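Local structure of acid phosphatase (Bacillus anthracis, 2I33) at residues K59-N73 against T113-R126. The protein probably hydrolyses phosphate monoesters as a magnesium-dependent class C acid phosphatase of the HAD superfamily. Numbering follows the deposited sequence.
Sequences KPAIVLDLDETVLDN and TESKGVDIYYISNR. With MG (magnesium ion), chain C.
Arg-126 grips the carboxylate of Asp-67 side-on, in a buried salt bridge beside the magnesium site. NH2 of Arg-126 lies 2.8 Å from OD1 of Asp-67, while NE reaches both carboxylate oxygens; all three bonds use syn lone pairs, with the two planes 32° apart. Asn-73 ND2 adds a further bond to OD1 from above the carboxylate plane, so three N-H groups converge on this one oxygen, and Leu-71 CD1 lies over one guanidinium face. The backbone O of Asp-67, not its carboxylate, binds the magnesium ion at 2.1 Å. Asp-65 supplies OD2 to the metal, with Asp-180 and three waters completing the site. Another water links Asp-65 OD1, Asp-67 and Ser-124 OG across the two segments. Asp-65, Asp-67 and Thr-69, following strand 59-64, fit the DxDx(T/V) motif of HAD phosphatases, in which the first aspartate is typically the nucleophile and the second the general acid-base.

Upstream, strands 59-64 and 119-125 pair in parallel, with bonds such as Tyr-121 N to Ile-62 O (2.9 Å). With CG1 between its backbone N and carbonyl carbon (chi1 66°) and the chain extended beyond it, Ile-62 carries CD1 to Thr-113 CG2, tip to tip at 3.7 Å. On the other face, Val-63 CG1 packs against Ile-123 CD1 at 3.5 Å. At the far end, Lys-59 NZ forms a salt bridge with Asp-119 OD2 (2.8 Å) from above the carboxylate plane, and the same oxygen is hydrogen-bonded to His-172. The pair sits inside the parallel sheet, flanked by strands 151-154 and 172-179, with helix 106-115 packed over Ile-62, Leu-64, Ile-120 and Tyr-122.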
loop_
_atom_site.group_PDB
_atom_site.type_symbol
_atom_site.label_atom_id
_atom_site.label_comp_id
_atom_site.label_asym_id
_atom_site.label_seq_id
_atom_site.Cartn_x
_atom_site.Cartn_y
_atom_site.Cartn_z
ATOM N N LYS A 59 -24.144 3.917 19.869
ATOM C CA LYS A 59 -24.305 2.916 18.836
ATOM C C LYS A 59 -23.016 2.879 18.008
ATOM O O LYS A 59 -22.526 3.912 17.595
ATOM C CB LYS A 59 -25.500 3.320 17.990
ATOM C CG LYS A 59 -25.732 2.605 16.692
ATOM C CD LYS A 59 -26.206 1.187 16.849
ATOM C CE LYS A 59 -26.741 0.671 15.525
ATOM N NZ LYS A 59 -27.792 1.578 15.013
ATOM N N PRO A 60 -22.429 1.690 17.817
ATOM C CA PRO A 60 -21.201 1.698 17.035
ATOM C C PRO A 60 -21.418 2.022 15.555
ATOM O O PRO A 60 -22.427 1.642 14.955
ATOM C CB PRO A 60 -20.662 0.268 17.197
ATOM C CG PRO A 60 -21.822 -0.535 17.646
ATOM C CD PRO A 60 -22.778 0.354 18.325
ATOM N N ALA A 61 -20.438 2.696 14.968
ATOM C CA ALA A 61 -20.391 2.877 13.522
ATOM C C ALA A 61 -18.979 2.695 12.999
ATOM O O ALA A 61 -18.009 2.752 13.749
ATOM C CB ALA A 61 -20.877 4.235 13.120
ATOM N N ILE A 62 -18.900 2.451 11.712
ATOM C CA ILE A 62 -17.646 2.592 10.993
ATOM C C ILE A 62 -17.863 3.543 9.837
ATOM O O ILE A 62 -18.998 3.764 9.391
ATOM C CB ILE A 62 -17.102 1.252 10.467
ATOM C CG1 ILE A 62 -18.026 0.677 9.392
ATOM C CG2 ILE A 62 -16.871 0.295 11.651
ATOM C CD1 ILE A 62 -17.440 -0.536 8.730
ATOM N N VAL A 63 -16.763 4.144 9.415
ATOM C CA VAL A 63 -16.743 5.102 8.345
ATOM C C VAL A 63 -15.763 4.623 7.303
ATOM O O VAL A 63 -14.675 4.219 7.653
ATOM C CB VAL A 63 -16.278 6.457 8.866
ATOM C CG1 VAL A 63 -15.844 7.367 7.713
ATOM C CG2 VAL A 63 -17.374 7.074 9.710
ATOM N N LEU A 64 -16.180 4.673 6.054
ATOM C CA LEU A 64 -15.314 4.370 4.944
ATOM C C LEU A 64 -15.388 5.418 3.872
ATOM O O LEU A 64 -16.449 5.931 3.532
ATOM C CB LEU A 64 -15.687 3.050 4.296
ATOM C CG LEU A 64 -15.865 1.864 5.234
ATOM C CD1 LEU A 64 -17.334 1.664 5.606
ATOM C CD2 LEU A 64 -15.313 0.624 4.590
ATOM N N ASP A 65 -14.233 5.709 3.291
ATOM C CA ASP A 65 -14.178 6.396 2.047
ATOM C C ASP A 65 -14.720 5.440 0.969
ATOM O O ASP A 65 -14.807 4.240 1.204
ATOM C CB ASP A 65 -12.698 6.722 1.808
ATOM C CG ASP A 65 -12.439 7.290 0.500
ATOM O OD1 ASP A 65 -13.114 8.276 0.135
ATOM O OD2 ASP A 65 -11.556 6.691 -0.183
ATOM N N LEU A 66 -15.038 5.968 -0.220
ATOM C CA LEU A 66 -15.520 5.117 -1.304
ATOM C C LEU A 66 -14.441 4.857 -2.315
ATOM O O LEU A 66 -14.019 3.737 -2.469
ATOM C CB LEU A 66 -16.758 5.668 -1.991
ATOM C CG LEU A 66 -18.051 5.527 -1.162
ATOM C CD1 LEU A 66 -19.188 6.178 -1.835
ATOM C CD2 LEU A 66 -18.376 4.051 -0.938
ATOM N N ASP A 67 -13.989 5.901 -2.989
ATOM C CA ASP A 67 -13.106 5.715 -4.142
ATOM C C ASP A 67 -11.733 5.272 -3.653
ATOM O O ASP A 67 -11.073 5.932 -2.852
ATOM C CB ASP A 67 -13.039 6.987 -4.987
ATOM C CG ASP A 67 -14.400 7.366 -5.552
ATOM O OD1 ASP A 67 -15.072 6.478 -6.091
ATOM O OD2 ASP A 67 -14.823 8.550 -5.403
ATOM N N GLU A 68 -11.304 4.148 -4.185
ATOM C CA GLU A 68 -10.031 3.532 -3.816
ATOM C C GLU A 68 -10.008 2.992 -2.369
ATOM O O GLU A 68 -8.940 2.665 -1.839
ATOM C CB GLU A 68 -8.857 4.430 -4.130
ATOM C CG GLU A 68 -8.467 4.419 -5.622
ATOM C CD GLU A 68 -9.608 4.578 -6.600
ATOM O OE1 GLU A 68 -10.070 5.718 -6.817
ATOM O OE2 GLU A 68 -10.001 3.531 -7.183
ATOM N N THR A 69 -11.184 2.831 -1.790
ATOM C CA THR A 69 -11.330 2.160 -0.526
ATOM C C THR A 69 -12.334 1.025 -0.652
ATOM O O THR A 69 -12.019 -0.118 -0.322
ATOM C CB THR A 69 -11.760 3.158 0.563
ATOM O OG1 THR A 69 -10.723 4.133 0.718
ATOM C CG2 THR A 69 -11.997 2.439 1.829
ATOM N N VAL A 70 -13.525 1.337 -1.182
ATOM C CA VAL A 70 -14.583 0.370 -1.472
ATOM C C VAL A 70 -14.714 0.171 -2.988
ATOM O O VAL A 70 -14.847 -0.941 -3.448
ATOM C CB VAL A 70 -15.941 0.791 -0.892
ATOM C CG1 VAL A 70 -17.008 -0.176 -1.274
ATOM C CG2 VAL A 70 -15.838 0.940 0.638
ATOM N N LEU A 71 -14.711 1.261 -3.738
ATOM C CA LEU A 71 -14.903 1.203 -5.193
ATOM C C LEU A 71 -13.621 1.486 -5.946
ATOM O O LEU A 71 -12.895 2.434 -5.657
ATOM C CB LEU A 71 -15.969 2.232 -5.617
ATOM C CG LEU A 71 -17.387 1.993 -5.062
ATOM C CD1 LEU A 71 -18.322 3.144 -5.447
ATOM C CD2 LEU A 71 -17.952 0.665 -5.462
ATOM N N ASP A 72 -13.390 0.664 -6.957
ATOM C CA ASP A 72 -12.196 0.712 -7.773
ATOM C C ASP A 72 -12.420 1.583 -9.015
ATOM O O ASP A 72 -13.139 1.200 -9.928
ATOM C CB ASP A 72 -11.843 -0.701 -8.184
ATOM C CG ASP A 72 -10.557 -0.789 -8.952
ATOM O OD1 ASP A 72 -10.015 0.254 -9.388
ATOM O OD2 ASP A 72 -10.097 -1.938 -9.115
ATOM N N ASN A 73 -11.781 2.751 -9.037
ATOM C CA ASN A 73 -11.903 3.663 -10.186
ATOM C C ASN A 73 -10.717 3.618 -11.090
ATOM O O ASN A 73 -10.540 4.489 -11.975
ATOM C CB ASN A 73 -12.104 5.075 -9.686
ATOM C CG ASN A 73 -13.266 5.162 -8.815
ATOM O OD1 ASN A 73 -14.408 5.079 -9.269
ATOM N ND2 ASN A 73 -13.007 5.296 -7.540
ATOM N N THR A 113 -19.913 -6.471 9.114
ATOM C CA THR A 113 -20.228 -5.310 9.916
ATOM C C THR A 113 -21.738 -5.168 10.079
ATOM O O THR A 113 -22.241 -5.005 11.201
ATOM C CB THR A 113 -19.600 -4.070 9.280
ATOM O OG1 THR A 113 -18.175 -4.223 9.244
ATOM C CG2 THR A 113 -19.947 -2.857 10.080
ATOM N N GLU A 114 -22.463 -5.267 8.969
ATOM C CA GLU A 114 -23.930 -5.205 8.992
ATOM C C GLU A 114 -24.544 -6.330 9.850
ATOM O O GLU A 114 -25.556 -6.127 10.570
ATOM C CB GLU A 114 -24.476 -5.289 7.574
ATOM C CG GLU A 114 -25.994 -5.239 7.520
ATOM C CD GLU A 114 -26.523 -5.235 6.115
ATOM O OE1 GLU A 114 -26.062 -6.076 5.303
ATOM O OE2 GLU A 114 -27.392 -4.382 5.830
ATOM N N SER A 115 -23.935 -7.509 9.795
ATOM C CA SER A 115 -24.443 -8.655 10.559
ATOM C C SER A 115 -24.294 -8.437 12.062
ATOM O O SER A 115 -24.994 -9.070 12.841
ATOM C CB SER A 115 -23.761 -9.957 10.171
ATOM O OG SER A 115 -22.513 -10.097 10.816
ATOM N N LYS A 116 -23.353 -7.581 12.454
ATOM C CA LYS A 116 -23.103 -7.298 13.870
ATOM C C LYS A 116 -23.944 -6.150 14.373
ATOM O O LYS A 116 -23.851 -5.768 15.540
ATOM C CB LYS A 116 -21.628 -6.972 14.094
ATOM C CG LYS A 116 -20.648 -8.129 13.816
ATOM C CD LYS A 116 -20.999 -9.343 14.662
ATOM C CE LYS A 116 -19.803 -10.056 15.275
ATOM N NZ LYS A 116 -20.120 -10.681 16.589
ATOM N N GLY A 117 -24.776 -5.600 13.489
ATOM C CA GLY A 117 -25.639 -4.504 13.845
ATOM C C GLY A 117 -24.959 -3.149 13.873
ATOM O O GLY A 117 -25.506 -2.191 14.451
ATOM N N VAL A 118 -23.791 -3.070 13.254
ATOM C CA VAL A 118 -22.982 -1.863 13.241
ATOM C C VAL A 118 -23.369 -1.048 12.006
ATOM O O VAL A 118 -23.371 -1.554 10.872
ATOM C CB VAL A 118 -21.474 -2.204 13.237
ATOM C CG1 VAL A 118 -20.604 -0.956 13.018
ATOM C CG2 VAL A 118 -21.073 -2.933 14.521
ATOM N N ASP A 119 -23.646 0.223 12.227
ATOM C CA ASP A 119 -23.938 1.128 11.137
ATOM C C ASP A 119 -22.695 1.475 10.321
ATOM O O ASP A 119 -21.597 1.629 10.848
ATOM C CB ASP A 119 -24.591 2.422 11.647
ATOM C CG ASP A 119 -26.072 2.248 11.974
ATOM O OD1 ASP A 119 -26.728 1.434 11.278
ATOM O OD2 ASP A 119 -26.576 2.949 12.900
ATOM N N ILE A 120 -22.901 1.595 9.018
ATOM C CA ILE A 120 -21.844 1.946 8.082
ATOM C C ILE A 120 -22.134 3.313 7.506
ATOM O O ILE A 120 -23.252 3.584 7.056
ATOM C CB ILE A 120 -21.819 0.925 6.937
ATOM C CG1 ILE A 120 -21.524 -0.468 7.523
ATOM C CG2 ILE A 120 -20.830 1.328 5.853
ATOM C CD1 ILE A 120 -21.895 -1.589 6.596
ATOM N N TYR A 121 -21.122 4.183 7.503
ATOM C CA TYR A 121 -21.208 5.467 6.813
ATOM C C TYR A 121 -20.142 5.560 5.772
ATOM O O TYR A 121 -18.970 5.375 6.057
ATOM C CB TYR A 121 -21.124 6.625 7.775
ATOM C CG TYR A 121 -22.348 6.540 8.622
ATOM C CD1 TYR A 121 -23.553 7.045 8.168
ATOM C CD2 TYR A 121 -22.334 5.843 9.825
ATOM C CE1 TYR A 121 -24.710 6.897 8.918
ATOM C CE2 TYR A 121 -23.454 5.694 10.570
ATOM C CZ TYR A 121 -24.643 6.218 10.127
ATOM O OH TYR A 121 -25.765 6.057 10.910
ATOM N N TYR A 122 -20.591 5.768 4.547
ATOM C CA TYR A 122 -19.689 5.976 3.423
ATOM C C TYR A 122 -19.516 7.481 3.280
ATOM O O TYR A 122 -20.380 8.157 2.742
ATOM C CB TYR A 122 -20.256 5.401 2.130
ATOM C CG TYR A 122 -20.653 3.944 2.216
ATOM C CD1 TYR A 122 -19.718 2.951 2.117
ATOM C CD2 TYR A 122 -21.988 3.568 2.402
ATOM C CE1 TYR A 122 -20.066 1.626 2.174
ATOM C CE2 TYR A 122 -22.340 2.250 2.479
ATOM C CZ TYR A 122 -21.376 1.279 2.358
ATOM O OH TYR A 122 -21.722 -0.048 2.421
ATOM N N ILE A 123 -18.377 8.002 3.744
ATOM C CA ILE A 123 -18.093 9.423 3.664
ATOM C C ILE A 123 -17.111 9.591 2.514
ATOM O O ILE A 123 -15.970 9.200 2.623
ATOM C CB ILE A 123 -17.529 9.949 4.990
ATOM C CG1 ILE A 123 -18.543 9.685 6.108
ATOM C CG2 ILE A 123 -17.221 11.447 4.869
ATOM C CD1 ILE A 123 -18.078 10.085 7.498
ATOM N N SER A 124 -17.585 10.208 1.438
ATOM C CA SER A 124 -16.882 10.249 0.161
ATOM C C SER A 124 -16.942 11.637 -0.433
ATOM O O SER A 124 -17.942 12.328 -0.271
ATOM C CB SER A 124 -17.567 9.277 -0.796
ATOM O OG SER A 124 -17.204 9.528 -2.134
ATOM N N ASN A 125 -15.872 12.064 -1.108
ATOM C CA ASN A 125 -15.867 13.346 -1.787
ATOM C C ASN A 125 -16.364 13.336 -3.236
ATOM O O ASN A 125 -16.222 14.328 -3.952
ATOM C CB ASN A 125 -14.513 14.036 -1.626
ATOM C CG ASN A 125 -14.254 14.429 -0.188
ATOM O OD1 ASN A 125 -15.180 14.423 0.613
ATOM N ND2 ASN A 125 -13.013 14.781 0.140
ATOM N N ARG A 126 -17.048 12.256 -3.622
ATOM C CA ARG A 126 -18.011 12.390 -4.707
ATOM C C ARG A 126 -18.963 13.527 -4.362
ATOM O O ARG A 126 -19.207 13.834 -3.178
ATOM C CB ARG A 126 -18.782 11.101 -4.909
ATOM C CG ARG A 126 -17.951 9.991 -5.485
ATOM C CD ARG A 126 -18.629 8.683 -5.367
ATOM N NE ARG A 126 -17.831 7.695 -6.073
ATOM C CZ ARG A 126 -18.271 6.870 -7.011
ATOM N NH1 ARG A 126 -19.538 6.853 -7.370
ATOM N NH2 ARG A 126 -17.405 6.076 -7.627
HETATM MG MG MG C . -10.447 7.622 -1.685
HETATM O O HOH W 1 -14.825 8.567 -2.380
HETATM O O HOH W 2 -13.360 10.865 -1.036
HETATM O O HOH W 3 -11.965 9.014 -2.453
HETATM O O HOH W 4 -9.971 9.116 -0.257
HETATM O O HOH W 5 -9.274 8.222 -2.968
#